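Local atomic coordinates of gene 2 protein (Enterobacteria phage Sf6, PDB entry 5C12), a protein that forms the nuclease domain of the phage's large terminase subunit, which binds metal ions and probably cuts viral DNA by two-metal-ion catalysis during packaging. Residues A46-D55 with N249-C260; R66-E76 with L199-M210. The protein carries 1 engineered substitution. All coordinates share one frame; numbering follows the deposited sequence.

Contact 1. Residues A46-D55 with N249-C260; sequences AVVSAHDPSD and NLADALMMCMHC. With MG (magnesium ion), chain C.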
loop_
_atom_site.group_PDB
_atom_site.type_symbol
_atom_site.label_atom_id
_atom_site.label_comp_id
_atom_site.label_asym_id
_atom_site.label_seq_id
_atom_site.Cartn_x
_atom_site.Cartn_y
_atom_site.Cartn_z
ATOM N N ALA A 46 2.681 7.277 -13.191
ATOM C CA ALA A 46 1.884 6.121 -13.545
ATOM C C ALA A 46 0.692 5.964 -12.602
ATOM O O ALA A 46 0.679 6.513 -11.475
ATOM C CB ALA A 46 2.746 4.872 -13.509
ATOM N N VAL A 47 -0.307 5.216 -13.052
ATOM C CA VAL A 47 -1.365 4.780 -12.173
ATOM C C VAL A 47 -1.020 3.379 -11.694
ATOM O O VAL A 47 -0.780 2.484 -12.504
ATOM C CB VAL A 47 -2.741 4.821 -12.840
ATOM C CG1 VAL A 47 -3.798 4.235 -11.912
ATOM C CG2 VAL A 47 -3.096 6.259 -13.212
ATOM N N VAL A 48 -0.951 3.216 -10.376
ATOM C CA VAL A 48 -0.608 1.972 -9.718
ATOM C C VAL A 48 -1.742 1.526 -8.818
ATOM O O VAL A 48 -2.203 2.282 -7.965
ATOM C CB VAL A 48 0.685 2.086 -8.872
ATOM C CG1 VAL A 48 1.113 0.703 -8.355
ATOM C CG2 VAL A 48 1.820 2.723 -9.664
ATOM N N SER A 49 -2.162 0.282 -8.980
ATOM C CA SER A 49 -3.276 -0.291 -8.237
ATOM C C SER A 49 -2.812 -1.573 -7.593
ATOM O O SER A 49 -1.943 -2.269 -8.137
ATOM C CB SER A 49 -4.445 -0.628 -9.165
ATOM O OG SER A 49 -5.021 0.519 -9.758
ATOM N N ALA A 50 -3.371 -1.914 -6.447
ATOM C CA ALA A 50 -3.011 -3.149 -5.781
ATOM C C ALA A 50 -4.185 -3.739 -5.032
ATOM O O ALA A 50 -5.116 -3.039 -4.620
ATOM C CB ALA A 50 -1.799 -2.953 -4.838
ATOM N N HIS A 51 -4.146 -5.058 -4.876
ATOM C CA HIS A 51 -5.223 -5.840 -4.309
ATOM C C HIS A 51 -4.732 -6.765 -3.221
ATOM O O HIS A 51 -3.762 -7.517 -3.397
ATOM C CB HIS A 51 -5.858 -6.680 -5.431
ATOM C CG HIS A 51 -6.859 -7.709 -4.979
ATOM N ND1 HIS A 51 -7.918 -7.418 -4.149
ATOM C CD2 HIS A 51 -6.999 -9.015 -5.322
ATOM C CE1 HIS A 51 -8.643 -8.512 -3.960
ATOM N NE2 HIS A 51 -8.106 -9.493 -4.668
ATOM N N ASP A 52 -5.440 -6.743 -2.101
ATOM C CA ASP A 52 -5.222 -7.662 -1.007
ATOM C C ASP A 52 -6.395 -8.620 -0.975
ATOM O O ASP A 52 -7.525 -8.232 -0.685
ATOM C CB ASP A 52 -5.129 -6.921 0.322
ATOM C CG ASP A 52 -4.924 -7.862 1.475
ATOM O OD1 ASP A 52 -5.383 -9.021 1.373
ATOM O OD2 ASP A 52 -4.292 -7.468 2.467
ATOM N N PRO A 53 -6.160 -9.894 -1.323
ATOM C CA PRO A 53 -7.255 -10.851 -1.477
ATOM C C PRO A 53 -7.785 -11.440 -0.165
ATOM O O PRO A 53 -8.579 -12.390 -0.171
ATOM C CB PRO A 53 -6.614 -11.940 -2.326
ATOM C CG PRO A 53 -5.222 -11.929 -1.925
ATOM C CD PRO A 53 -4.852 -10.481 -1.671
ATOM N N SER A 54 -7.322 -10.866 0.937
ATOM C CA SER A 54 -7.693 -11.256 2.300
ATOM C C SER A 54 -6.754 -12.358 2.727
ATOM O O SER A 54 -6.057 -12.918 1.892
ATOM C CB SER A 54 -9.167 -11.686 2.448
ATOM O OG SER A 54 -9.408 -13.013 2.003
ATOM N N ASP A 55 -6.680 -12.589 4.034
ATOM C CA ASP A 55 -6.112 -13.812 4.581
ATOM C C ASP A 55 -7.340 -14.688 4.740
ATOM O O ASP A 55 -8.362 -14.217 5.230
ATOM C CB ASP A 55 -5.473 -13.587 5.954
ATOM C CG ASP A 55 -4.782 -12.236 6.084
ATOM O OD1 ASP A 55 -3.973 -11.858 5.207
ATOM O OD2 ASP A 55 -5.051 -11.544 7.088
ATOM N N ASN A 249 -6.591 -5.063 5.428
ATOM C CA ASN A 249 -6.487 -5.264 3.988
ATOM C C ASN A 249 -6.422 -3.986 3.176
ATOM O O ASN A 249 -5.812 -3.964 2.105
ATOM C CB ASN A 249 -7.645 -6.090 3.473
ATOM C CG ASN A 249 -7.983 -7.239 4.376
ATOM O OD1 ASN A 249 -7.321 -8.251 4.342
ATOM N ND2 ASN A 249 -9.026 -7.086 5.193
ATOM N N LEU A 250 -7.065 -2.913 3.652
ATOM C CA LEU A 250 -6.982 -1.639 2.947
ATOM C C LEU A 250 -5.565 -1.068 3.067
ATOM O O LEU A 250 -4.987 -0.589 2.080
ATOM C CB LEU A 250 -7.992 -0.627 3.495
ATOM C CG LEU A 250 -9.451 -1.028 3.508
ATOM C CD1 LEU A 250 -10.233 0.053 4.226
ATOM C CD2 LEU A 250 -9.937 -1.232 2.087
ATOM N N ALA A 251 -5.013 -1.104 4.287
ATOM C CA ALA A 251 -3.633 -0.668 4.520
ATOM C C ALA A 251 -2.648 -1.453 3.675
ATOM O O ALA A 251 -1.749 -0.882 3.081
ATOM C CB ALA A 251 -3.260 -0.797 6.008
ATOM N N ASP A 252 -2.844 -2.771 3.611
ATOM C CA ASP A 252 -1.915 -3.614 2.849
ATOM C C ASP A 252 -1.987 -3.304 1.355
ATOM O O ASP A 252 -0.979 -3.319 0.650
ATOM C CB ASP A 252 -2.239 -5.097 3.070
ATOM C CG ASP A 252 -1.775 -5.626 4.421
ATOM O OD1 ASP A 252 -1.107 -4.914 5.208
ATOM O OD2 ASP A 252 -2.104 -6.794 4.700
ATOM N N ALA A 253 -3.191 -3.073 0.857
ATOM C CA ALA A 253 -3.406 -2.728 -0.544
ATOM C C ALA A 253 -2.673 -1.426 -0.878
ATOM O O ALA A 253 -1.956 -1.313 -1.877
ATOM C CB ALA A 253 -4.893 -2.622 -0.832
ATOM N N LEU A 254 -2.781 -0.436 0.012
ATOM C CA LEU A 254 -2.107 0.830 -0.208
ATOM C C LEU A 254 -0.583 0.640 -0.175
ATOM O O LEU A 254 0.142 1.195 -0.996
ATOM C CB LEU A 254 -2.593 1.878 0.803
ATOM C CG LEU A 254 -1.874 3.221 0.677
ATOM C CD1 LEU A 254 -2.147 3.880 -0.648
ATOM C CD2 LEU A 254 -2.278 4.117 1.833
ATOM N N MET A 255 -0.111 -0.130 0.793
ATOM C CA MET A 255 1.303 -0.412 0.936
ATOM C C MET A 255 1.867 -1.026 -0.344
ATOM O O MET A 255 2.958 -0.638 -0.829
ATOM C CB MET A 255 1.517 -1.340 2.140
ATOM C CG MET A 255 2.965 -1.842 2.272
ATOM S SD MET A 255 3.365 -3.319 1.331
ATOM C CE MET A 255 2.443 -4.491 2.276
ATOM N N MET A 256 1.164 -2.007 -0.902
ATOM C CA MET A 256 1.675 -2.661 -2.101
ATOM C C MET A 256 1.792 -1.717 -3.287
ATOM O O MET A 256 2.676 -1.848 -4.127
ATOM C CB MET A 256 0.839 -3.906 -2.437
ATOM C CG MET A 256 1.028 -4.998 -1.410
ATOM S SD MET A 256 0.128 -6.531 -1.799
ATOM C CE MET A 256 -1.544 -6.019 -1.428
ATOM N N CYS A 257 0.886 -0.760 -3.357
ATOM C CA CYS A 257 0.926 0.304 -4.356
ATOM C C CYS A 257 2.175 1.160 -4.343
ATOM O O CYS A 257 2.422 1.892 -5.290
ATOM C CB CYS A 257 -0.233 1.266 -4.133
ATOM S SG CYS A 257 -1.696 0.638 -4.804
ATOM N N MET A 258 2.920 1.129 -3.240
ATOM C CA MET A 258 4.148 1.884 -3.131
ATOM C C MET A 258 5.225 1.342 -4.008
ATOM O O MET A 258 6.172 2.035 -4.302
ATOM C CB MET A 258 4.663 1.899 -1.682
ATOM C CG MET A 258 3.678 2.500 -0.687
ATOM S SD MET A 258 3.461 4.285 -0.931
ATOM C CE MET A 258 1.942 4.350 -1.860
ATOM N N HIS A 259 5.070 0.092 -4.459
ATOM C CA HIS A 259 6.083 -0.489 -5.302
ATOM C C HIS A 259 5.598 -0.312 -6.720
ATOM O O HIS A 259 4.545 -0.852 -7.077
ATOM C CB HIS A 259 6.258 -1.959 -4.955
ATOM C CG HIS A 259 7.275 -2.658 -5.792
ATOM N ND1 HIS A 259 8.446 -2.061 -6.203
ATOM C CD2 HIS A 259 7.288 -3.911 -6.302
ATOM C CE1 HIS A 259 9.141 -2.918 -6.926
ATOM N NE2 HIS A 259 8.461 -4.047 -7.001
ATOM N N CYS A 260 6.315 0.489 -7.506
ATOM C CA CYS A 260 6.034 0.579 -8.935
ATOM C C CYS A 260 7.013 -0.315 -9.695
ATOM O O CYS A 260 8.187 0.013 -9.831
ATOM C CB CYS A 260 6.119 2.020 -9.440
ATOM S SG CYS A 260 5.380 2.223 -11.078
HETATM MG MG MG C . -3.265 -8.470 3.898
HETATM O O HOH W 1 -3.928 -10.164 3.353
HETATM O O HOH W 2 -2.335 -9.566 5.384
HETATM O O HOH W 3 -4.903 -8.145 5.136
HETATM O O HOH W 4 -1.466 -8.667 2.704
#

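Contact 2. Residues R66-E76 with L199-M210; sequences RHGSVVKRIAE and LSFDKEAIGEKM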
loop_
_atom_site.group_PDB
_atom_site.type_symbol
_atom_site.label_atom_id
_atom_site.label_comp_id
_atom_site.label_asym_id
_atom_site.label_seq_id
_atom_site.Cartn_x
_atom_site.Cartn_y
_atom_site.Cartn_z
ATOM N N ARG A 66 -3.402 4.712 -6.937
ATOM C CA ARG A 66 -2.893 6.075 -6.952
ATOM C C ARG A 66 -2.461 6.464 -8.345
ATOM O O ARG A 66 -2.073 5.610 -9.161
ATOM C CB ARG A 66 -1.709 6.189 -5.997
ATOM C CG ARG A 66 -0.468 5.406 -6.387
ATOM C CD ARG A 66 0.599 5.450 -5.313
ATOM N NE ARG A 66 1.756 4.602 -5.611
ATOM C CZ ARG A 66 2.894 5.006 -6.156
ATOM N NH1 ARG A 66 3.090 6.274 -6.508
ATOM N NH2 ARG A 66 3.876 4.136 -6.324
ATOM N N HIS A 67 -2.488 7.756 -8.607
ATOM C CA HIS A 67 -1.927 8.345 -9.799
ATOM C C HIS A 67 -0.735 9.127 -9.290
ATOM O O HIS A 67 -0.900 10.137 -8.610
ATOM C CB HIS A 67 -2.952 9.251 -10.484
ATOM C CG HIS A 67 -2.417 9.982 -11.673
ATOM N ND1 HIS A 67 -3.122 10.983 -12.312
ATOM C CD2 HIS A 67 -1.242 9.869 -12.336
ATOM C CE1 HIS A 67 -2.405 11.455 -13.315
ATOM N NE2 HIS A 67 -1.265 10.790 -13.357
ATOM N N GLY A 68 0.480 8.665 -9.579
ATOM C CA GLY A 68 1.640 9.268 -8.960
ATOM C C GLY A 68 1.487 9.300 -7.455
ATOM O O GLY A 68 1.181 8.310 -6.807
ATOM N N SER A 69 1.680 10.487 -6.878
ATOM C CA SER A 69 1.650 10.635 -5.443
ATOM C C SER A 69 0.260 10.964 -4.886
ATOM O O SER A 69 0.153 11.352 -3.727
ATOM C CB SER A 69 2.649 11.732 -5.025
ATOM O OG SER A 69 3.977 11.336 -5.405
ATOM N N VAL A 70 -0.786 10.837 -5.695
ATOM C CA VAL A 70 -2.147 11.135 -5.215
ATOM C C VAL A 70 -2.980 9.863 -5.209
ATOM O O VAL A 70 -3.225 9.280 -6.262
ATOM C CB VAL A 70 -2.844 12.206 -6.069
ATOM C CG1 VAL A 70 -4.239 12.499 -5.497
ATOM C CG2 VAL A 70 -2.016 13.492 -6.092
ATOM N N VAL A 71 -3.382 9.414 -4.024
ATOM C CA VAL A 71 -4.269 8.253 -3.863
ATOM C C VAL A 71 -5.707 8.624 -4.280
ATOM O O VAL A 71 -6.258 9.616 -3.807
ATOM C CB VAL A 71 -4.237 7.732 -2.409
ATOM C CG1 VAL A 71 -5.143 6.502 -2.231
ATOM C CG2 VAL A 71 -2.813 7.386 -1.976
ATOM N N LYS A 72 -6.299 7.846 -5.181
ATOM C CA LYS A 72 -7.597 8.187 -5.747
ATOM C C LYS A 72 -8.729 7.200 -5.437
ATOM O O LYS A 72 -9.897 7.567 -5.553
ATOM C CB LYS A 72 -7.488 8.434 -7.248
ATOM C CG LYS A 72 -7.135 7.254 -8.072
ATOM C CD LYS A 72 -7.205 7.593 -9.561
ATOM C CE LYS A 72 -6.870 6.372 -10.402
ATOM N NZ LYS A 72 -6.962 6.739 -11.832
ATOM N N ARG A 73 -8.406 5.968 -5.051
ATOM C CA ARG A 73 -9.419 4.991 -4.688
ATOM C C ARG A 73 -8.940 4.092 -3.577
ATOM O O ARG A 73 -7.795 3.621 -3.588
ATOM C CB ARG A 73 -9.856 4.114 -5.884
ATOM C CG ARG A 73 -11.131 3.326 -5.599
ATOM C CD ARG A 73 -11.493 2.309 -6.642
ATOM N NE ARG A 73 -11.643 2.898 -7.964
ATOM C CZ ARG A 73 -12.778 3.371 -8.455
ATOM N NH1 ARG A 73 -13.878 3.361 -7.724
ATOM N NH2 ARG A 73 -12.806 3.862 -9.681
ATOM N N ILE A 74 -9.817 3.880 -2.608
ATOM C CA ILE A 74 -9.658 2.872 -1.558
ATOM C C ILE A 74 -10.963 2.111 -1.435
ATOM O O ILE A 74 -12.026 2.689 -1.143
ATOM C CB ILE A 74 -9.331 3.516 -0.181
ATOM C CG1 ILE A 74 -8.016 4.322 -0.209
ATOM C CG2 ILE A 74 -9.350 2.478 0.905
ATOM C CD1 ILE A 74 -6.722 3.529 -0.367
ATOM N N ALA A 75 -10.941 0.813 -1.712
ATOM C CA ALA A 75 -12.174 0.061 -1.823
ATOM C C ALA A 75 -12.074 -1.231 -1.061
ATOM O O ALA A 75 -11.019 -1.843 -1.000
ATOM C CB ALA A 75 -12.520 -0.238 -3.305
ATOM N N GLU A 76 -13.197 -1.634 -0.499
ATOM C CA GLU A 76 -13.338 -2.903 0.209
ATOM C C GLU A 76 -14.190 -3.860 -0.632
ATOM O O GLU A 76 -15.180 -3.467 -1.274
ATOM C CB GLU A 76 -13.951 -2.673 1.600
ATOM C CG GLU A 76 -15.341 -2.016 1.579
ATOM C CD GLU A 76 -15.916 -1.675 2.958
ATOM O OE1 GLU A 76 -15.181 -1.771 3.965
ATOM O OE2 GLU A 76 -17.118 -1.332 3.006
ATOM N N LEU A 199 2.753 11.872 -0.356
ATOM C CA LEU A 199 1.558 11.105 -0.673
ATOM C C LEU A 199 0.368 11.919 -0.200
ATOM O O LEU A 199 0.343 12.375 0.942
ATOM C CB LEU A 199 1.563 9.742 0.006
ATOM C CG LEU A 199 0.524 8.808 -0.620
ATOM C CD1 LEU A 199 0.913 8.406 -2.035
ATOM C CD2 LEU A 199 0.329 7.583 0.274
ATOM N N SER A 200 -0.553 12.180 -1.111
ATOM C CA SER A 200 -1.794 12.881 -0.834
ATOM C C SER A 200 -2.978 11.949 -0.960
ATOM O O SER A 200 -3.043 11.125 -1.876
ATOM C CB SER A 200 -1.958 14.051 -1.799
ATOM O OG SER A 200 -3.137 14.792 -1.504
ATOM N N PHE A 201 -3.948 12.074 -0.057
ATOM C CA PHE A 201 -5.215 11.389 -0.233
ATOM C C PHE A 201 -6.264 12.312 -0.855
ATOM O O PHE A 201 -6.621 13.321 -0.289
ATOM C CB PHE A 201 -5.728 10.825 1.097
ATOM C CG PHE A 201 -4.774 9.863 1.733
ATOM C CD1 PHE A 201 -4.691 8.565 1.273
ATOM C CD2 PHE A 201 -3.963 10.268 2.784
ATOM C CE1 PHE A 201 -3.783 7.682 1.840
ATOM C CE2 PHE A 201 -3.060 9.399 3.343
ATOM C CZ PHE A 201 -2.982 8.098 2.883
ATOM N N ASP A 202 -6.742 11.982 -2.035
ATOM C CA ASP A 202 -7.801 12.771 -2.659
ATOM C C ASP A 202 -9.127 12.425 -1.985
ATOM O O ASP A 202 -9.788 11.451 -2.347
ATOM C CB ASP A 202 -7.827 12.496 -4.152
ATOM C CG ASP A 202 -8.770 13.414 -4.904
ATOM O OD1 ASP A 202 -9.757 13.896 -4.318
ATOM O OD2 ASP A 202 -8.526 13.629 -6.104
ATOM N N LYS A 203 -9.504 13.218 -0.989
ATOM C CA LYS A 203 -10.632 12.881 -0.149
ATOM C C LYS A 203 -11.939 12.818 -0.942
ATOM O O LYS A 203 -12.749 11.920 -0.723
ATOM C CB LYS A 203 -10.765 13.878 1.015
ATOM C CG LYS A 203 -11.938 13.564 1.958
ATOM C CD LYS A 203 -11.949 14.462 3.181
ATOM C CE LYS A 203 -13.059 14.051 4.141
ATOM N NZ LYS A 203 -13.074 14.880 5.375
ATOM N N GLU A 204 -12.139 13.744 -1.874
ATOM C CA GLU A 204 -13.364 13.742 -2.664
ATOM C C GLU A 204 -13.462 12.489 -3.527
ATOM O O GLU A 204 -14.531 11.909 -3.654
ATOM C CB GLU A 204 -13.443 14.975 -3.556
ATOM C CG GLU A 204 -14.780 15.111 -4.267
ATOM C CD GLU A 204 -14.878 16.378 -5.096
ATOM O OE1 GLU A 204 -14.463 17.445 -4.596
ATOM O OE2 GLU A 204 -15.364 16.301 -6.247
ATOM N N ALA A 205 -12.333 12.061 -4.095
ATOM C CA ALA A 205 -12.324 10.892 -4.973
ATOM C C ALA A 205 -12.502 9.612 -4.175
ATOM O O ALA A 205 -13.203 8.690 -4.600
ATOM C CB ALA A 205 -11.000 10.841 -5.772
ATOM N N ILE A 206 -11.849 9.541 -3.023
ATOM C CA ILE A 206 -11.811 8.309 -2.254
ATOM C C ILE A 206 -13.103 8.124 -1.473
ATOM O O ILE A 206 -13.613 7.016 -1.339
ATOM C CB ILE A 206 -10.654 8.318 -1.254
ATOM C CG1 ILE A 206 -9.304 8.246 -1.987
ATOM C CG2 ILE A 206 -10.800 7.181 -0.268
ATOM C CD1 ILE A 206 -8.118 8.556 -1.098
ATOM N N GLY A 207 -13.596 9.226 -0.935
ATOM C CA GLY A 207 -14.775 9.212 -0.077
ATOM C C GLY A 207 -14.354 9.201 1.377
ATOM O O GLY A 207 -13.429 8.488 1.768
ATOM N N GLU A 208 -15.045 9.982 2.190
ATOM C CA GLU A 208 -14.702 10.123 3.596
ATOM C C GLU A 208 -14.752 8.794 4.365
ATOM O O GLU A 208 -13.868 8.500 5.163
ATOM C CB GLU A 208 -15.645 11.136 4.250
ATOM C CG GLU A 208 -15.191 11.585 5.606
ATOM C CD GLU A 208 -16.015 12.746 6.126
ATOM O OE1 GLU A 208 -17.197 12.844 5.733
ATOM O OE2 GLU A 208 -15.477 13.554 6.910
ATOM N N LYS A 209 -15.787 8.003 4.126
ATOM C CA LYS A 209 -16.008 6.768 4.884
ATOM C C LYS A 209 -14.847 5.794 4.669
ATOM O O LYS A 209 -14.273 5.274 5.628
ATOM C CB LYS A 209 -17.331 6.128 4.452
ATOM C CG LYS A 209 -17.560 4.715 4.932
ATOM C CD LYS A 209 -18.081 4.666 6.342
ATOM C CE LYS A 209 -18.904 3.402 6.563
ATOM N NZ LYS A 209 -19.257 3.215 7.996
ATOM N N MET A 210 -14.497 5.562 3.417
ATOM C CA MET A 210 -13.409 4.642 3.129
ATOM C C MET A 210 -12.058 5.209 3.573
ATOM O O MET A 210 -11.162 4.464 3.977
ATOM C CB MET A 210 -13.385 4.248 1.637
ATOM C CG MET A 210 -14.532 3.319 1.194
ATOM S SD MET A 210 -14.715 1.889 2.277
ATOM C CE MET A 210 -13.136 1.131 2.119
HETATM O O HOH W 5 -12.503 4.998 -2.944
#

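Contact 1. Residues A46-D55 with N249-C260
The metal site of this nuclease domain, which has the RNase H-like fold of terminase nucleases, joins Asp52 at the end of strand 47-52 to Asp252 on helix 249-256. Asp52 OD2 lies 2.0 Å from the magnesium ion, and Asp252 OD2 lies 2.2 Å from it. Four waters bring this ion to six ligands. Another magnesium ion lies about 3 Å from the Asp52 side chain. The two carboxylates are nearly coplanar, with planes 2° apart. CG of Asp52 stands anti to the backbone N, which carries the carboxylate off the strand to the helix. Its other oxygen, OD1, accepts from Ser54 N at 2.7 Å, an Asx turn that holds the carboxylate in place. One metal-bound water lies within hydrogen-bonding distance of both Asp52 OD1 and Asp55 OD1. Asn249 adds a second-shell contact: its OD1 accepts from another metal-bound water, and its amide plane stands 84° from the Asp52 carboxylate. Asp252 OD1 has a hydrogen bond with Tyr173 OH, on helix 168-189.

Behind the metal, small residues let the helix lie close to the strand. The axes come within 6.7 Å and run roughly antiparallel. The Ala50 methyl sits 3.4 Å from Ala253 O and also meets Met256 CB and Cys257 SG. Met256 is bent at its last torsion (chi3 -74°), which brings CE to 3.3 Å from His51 O. Farther back, Val48 CG2 meets Cys260 SG at 3.9 Å, while its CG1 lies against Cys257 O.

Asp104, close to Met256, is a metal ligand in other structures of this protein, as are Asp55 and Asn249. Direct bonds from two carboxylates, with Asp55 and Asn249 reached through metal-bound waters, are consistent with a site that can hold metal in more than one way.

Contact 2. Residues R66-E76 with L199-M210
A short parallel beta pairing at one edge of the central sheet joins strand 70-77 to strand 200-201, and the chain then turns into helix 203-206. Three backbone bonds make the pairing. Ser200 N donates to Ser69 O at 2.8 Å, Val71 N to Ser200 O at 2.8 Å, and Asp202 N to Val71 O at 3.0 Å. Asp202 then caps the helix, its OD1 accepting from Ala205 N from above the carboxylate plane.

Val71 and Phe201 point to the same face, and Val71 CB lies 3.8 Å from Phe201 CD1. The branches of Val71 divide the work: CG2 meets Leu199 CD1, and CG1 meets Ile206 CD1. Ile206 continues alongside Ile74, its CG2 3.9 Å from Ile74 CB. A water links Ile74 N to Ile206 O where the strand and helix no longer bond directly. In Met210 the bend at chi2 (-50°) places SD 3.8 Å from Glu76 CD, and the bend at chi3 (-60°) turns CE to 3.8 Å from Glu76 N. The Glu76 carboxylate pairs with Lys213.

Main-chain bonds thus fix the register at one end, whereas side-chain packing, mostly apolar, and one water carry the contact at the other.

Overall arrangement
Both contacts use the same mixed sheet. Contact 1 places helix 249-256 against its central strand 47-52, and contact 2 adds an edge strand. Strand 61-67 lies between strands 47-52 and 70-77. The centres of the contacts are about 12 Å apart, yet they touch directly. Arg66 NE probably donates to Cys257 O at 2.8 Å, and Gly68 N to Ala46 O at 2.9 Å. Leu250 and Leu254, on the helix side turned from strand 47-52, pack on Ile74, Val71, Phe201 and Met210. One helix therefore serves both contacts. The Glu76 side chain lies about 7 Å from that of Asn249 and about 12 Å from a bound magnesium ion. Contact 2 lies near the metal site but supplies no ligand.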